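Local coordinates for protein abietadiene synthase, chloroplastic (Abies grandis, PDB 3S9V) that belongs to the terpene synthases, largely alpha-helical enzymes of isoprenoid metabolism, and pairs an N-terminal terpene synthase domain with a metal-binding one, at residues Ser436-Tyr441 / Glu465-Asp470. Residues are numbered along the deposited sequence; the frame is centred on the assembly and turned at random.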
loop_
_atom_site.group_PDB
_atom_site.type_symbol
_atom_site.label_atom_id
_atom_site.label_comp_id
_atom_site.label_asym_id
_atom_site.label_seq_id
_atom_site.Cartn_x
_atom_site.Cartn_y
_atom_site.Cartn_z
ATOM N N SER A 436 -10.483 -4.233 -2.584
ATOM C CA SER A 436 -10.690 -2.806 -2.358
ATOM C C SER A 436 -10.026 -1.978 -3.459
ATOM O O SER A 436 -10.666 -1.140 -4.100
ATOM C CB SER A 436 -10.123 -2.404 -0.994
ATOM O OG SER A 436 -10.421 -1.056 -0.681
ATOM N N TYR A 437 -8.744 -2.226 -3.693
ATOM C CA TYR A 437 -8.031 -1.464 -4.698
ATOM C C TYR A 437 -8.556 -1.709 -6.112
ATOM O O TYR A 437 -8.586 -0.795 -6.936
ATOM C CB TYR A 437 -6.529 -1.750 -4.625
ATOM C CG TYR A 437 -5.709 -0.654 -5.259
ATOM C CD1 TYR A 437 -5.901 0.680 -4.894
ATOM C CD2 TYR A 437 -4.759 -0.938 -6.237
ATOM C CE1 TYR A 437 -5.168 1.698 -5.489
ATOM C CE2 TYR A 437 -4.020 0.083 -6.839
ATOM C CZ TYR A 437 -4.231 1.390 -6.459
ATOM O OH TYR A 437 -3.516 2.397 -7.057
ATOM N N ILE A 438 -8.971 -2.940 -6.389
ATOM C CA ILE A 438 -9.513 -3.273 -7.698
ATOM C C ILE A 438 -10.690 -2.343 -8.009
ATOM O O ILE A 438 -10.916 -1.974 -9.162
ATOM C CB ILE A 438 -9.969 -4.758 -7.742
ATOM C CG1 ILE A 438 -8.737 -5.652 -7.851
ATOM C CG2 ILE A 438 -10.947 -4.999 -8.900
ATOM C CD1 ILE A 438 -9.046 -7.119 -7.976
ATOM N N GLU A 439 -11.425 -1.944 -6.978
ATOM C CA GLU A 439 -12.568 -1.058 -7.177
ATOM C C GLU A 439 -12.229 0.432 -7.135
ATOM O O GLU A 439 -12.950 1.242 -7.717
ATOM C CB GLU A 439 -13.659 -1.365 -6.153
ATOM C CG GLU A 439 -14.220 -2.767 -6.305
ATOM C CD GLU A 439 -15.304 -3.086 -5.296
ATOM O OE1 GLU A 439 -15.057 -2.901 -4.083
ATOM O OE2 GLU A 439 -16.397 -3.529 -5.719
ATOM N N ASN A 440 -11.136 0.788 -6.465
ATOM C CA ASN A 440 -10.728 2.187 -6.359
ATOM C C ASN A 440 -9.664 2.595 -7.373
ATOM O O ASN A 440 -9.438 3.785 -7.598
ATOM C CB ASN A 440 -10.206 2.485 -4.948
ATOM C CG ASN A 440 -11.289 2.378 -3.884
ATOM O OD1 ASN A 440 -12.319 3.038 -3.965
ATOM N ND2 ASN A 440 -11.054 1.544 -2.879
ATOM N N TYR A 441 -9.013 1.614 -7.988
ATOM C CA TYR A 441 -7.958 1.892 -8.958
ATOM C C TYR A 441 -8.450 2.543 -10.253
ATOM O O TYR A 441 -9.344 2.019 -10.926
ATOM C CB TYR A 441 -7.208 0.603 -9.289
ATOM C CG TYR A 441 -6.129 0.768 -10.329
ATOM C CD1 TYR A 441 -5.024 1.581 -10.093
ATOM C CD2 TYR A 441 -6.216 0.114 -11.558
ATOM C CE1 TYR A 441 -4.026 1.738 -11.057
ATOM C CE2 TYR A 441 -5.225 0.267 -12.529
ATOM C CZ TYR A 441 -4.135 1.078 -12.269
ATOM O OH TYR A 441 -3.146 1.212 -13.216
ATOM N N GLU A 465 -7.311 -5.028 -15.766
ATOM C CA GLU A 465 -7.934 -6.123 -16.486
ATOM C C GLU A 465 -7.429 -7.437 -15.902
ATOM O O GLU A 465 -8.208 -8.353 -15.639
ATOM C CB GLU A 465 -7.584 -6.043 -17.971
ATOM C CG GLU A 465 -8.225 -7.123 -18.824
ATOM C CD GLU A 465 -7.895 -6.976 -20.298
ATOM O OE1 GLU A 465 -8.420 -7.776 -21.102
ATOM O OE2 GLU A 465 -7.116 -6.062 -20.650
ATOM N N LEU A 466 -6.120 -7.524 -15.689
ATOM C CA LEU A 466 -5.536 -8.738 -15.138
ATOM C C LEU A 466 -5.973 -8.975 -13.694
ATOM O O LEU A 466 -6.241 -10.108 -13.306
ATOM C CB LEU A 466 -4.015 -8.672 -15.203
ATOM C CG LEU A 466 -3.293 -9.868 -14.598
ATOM C CD1 LEU A 466 -3.715 -11.147 -15.325
ATOM C CD2 LEU A 466 -1.791 -9.652 -14.703
ATOM N N ALA A 467 -6.048 -7.901 -12.909
ATOM C CA ALA A 467 -6.453 -7.990 -11.507
ATOM C C ALA A 467 -7.866 -8.565 -11.356
ATOM O O ALA A 467 -8.142 -9.329 -10.425
ATOM C CB ALA A 467 -6.389 -6.610 -10.858
ATOM N N LYS A 468 -8.763 -8.188 -12.262
ATOM C CA LYS A 468 -10.131 -8.678 -12.202
ATOM C C LYS A 468 -10.215 -10.137 -12.648
ATOM O O LYS A 468 -10.819 -10.973 -11.969
ATOM C CB LYS A 468 -11.046 -7.795 -13.059
ATOM C CG LYS A 468 -11.209 -6.381 -12.519
ATOM C CD LYS A 468 -12.200 -5.568 -13.347
ATOM C CE LYS A 468 -12.455 -4.209 -12.716
ATOM N NZ LYS A 468 -13.344 -3.363 -13.562
ATOM N N LEU A 469 -9.598 -10.445 -13.782
ATOM C CA LEU A 469 -9.609 -11.809 -14.291
ATOM C C LEU A 469 -8.967 -12.772 -13.292
ATOM O O LEU A 469 -9.464 -13.876 -13.069
ATOM C CB LEU A 469 -8.860 -11.886 -15.629
ATOM C CG LEU A 469 -9.560 -11.311 -16.867
ATOM C CD1 LEU A 469 -8.593 -11.239 -18.038
ATOM C CD2 LEU A 469 -10.757 -12.185 -17.221
ATOM N N ASP A 470 -7.865 -12.349 -12.685
ATOM C CA ASP A 470 -7.151 -13.201 -11.743
ATOM C C ASP A 470 -7.925 -13.365 -10.443
ATOM O O ASP A 470 -7.968 -14.461 -9.878
ATOM C CB ASP A 470 -5.752 -12.632 -11.462
ATOM C CG ASP A 470 -4.839 -13.632 -10.745
ATOM O OD1 ASP A 470 -4.683 -14.771 -11.242
ATOM O OD2 ASP A 470 -4.267 -13.276 -9.689
#
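Ile438 and Ala467 mark the closest backbone approach between the last turn of helix 430-440 and an early part of helix 461-491, their CA atoms 6.8 Å apart. Tyr441 N still bonds to Tyr437 O, and Tyr441 is the first residue to leave helical geometry; on the other helix, Leu469 N to Glu465 O and Asp470 N to Leu466 O continue the regular pattern. No hydrogen bond links the two segments.

One isoleucine makes the whole crossing, using three carbons. Ile438 CG1 lies 3.9 Å from Ala467 CB, a small side chain consistent with the close backbone approach. At the end of an extended branch (chi2 -177°), Ile438 CD1 lies beside the same methyl and also comes within 3.4 Å of Ala467 O, a van der Waals contact of a methyl with the backbone carbonyl oxygen. A chi1 of -76° sets CG1 beside the backbone N and leaves Ile438 CG2 anti to it, 3.9 Å from Lys468 CG. The lysine chain slants across this methyl and runs on extended, so its aliphatic part does the touching and NZ is carried past Ile438.

Around this apolar join, Phe471 also packs on Ile438, and Leu283 touches both Tyr437 and Ala467. Asp470 forms a salt bridge with Arg287, while Glu465 pairs with Arg32 of helix 29-46.

Ile438 thus rests on Ala467 and Lys468, one branch on each, in a small, buried helix-helix contact, joining two successive helices of the all-alpha terpene synthase architecture across the connection that contains the short hairpin 447-453.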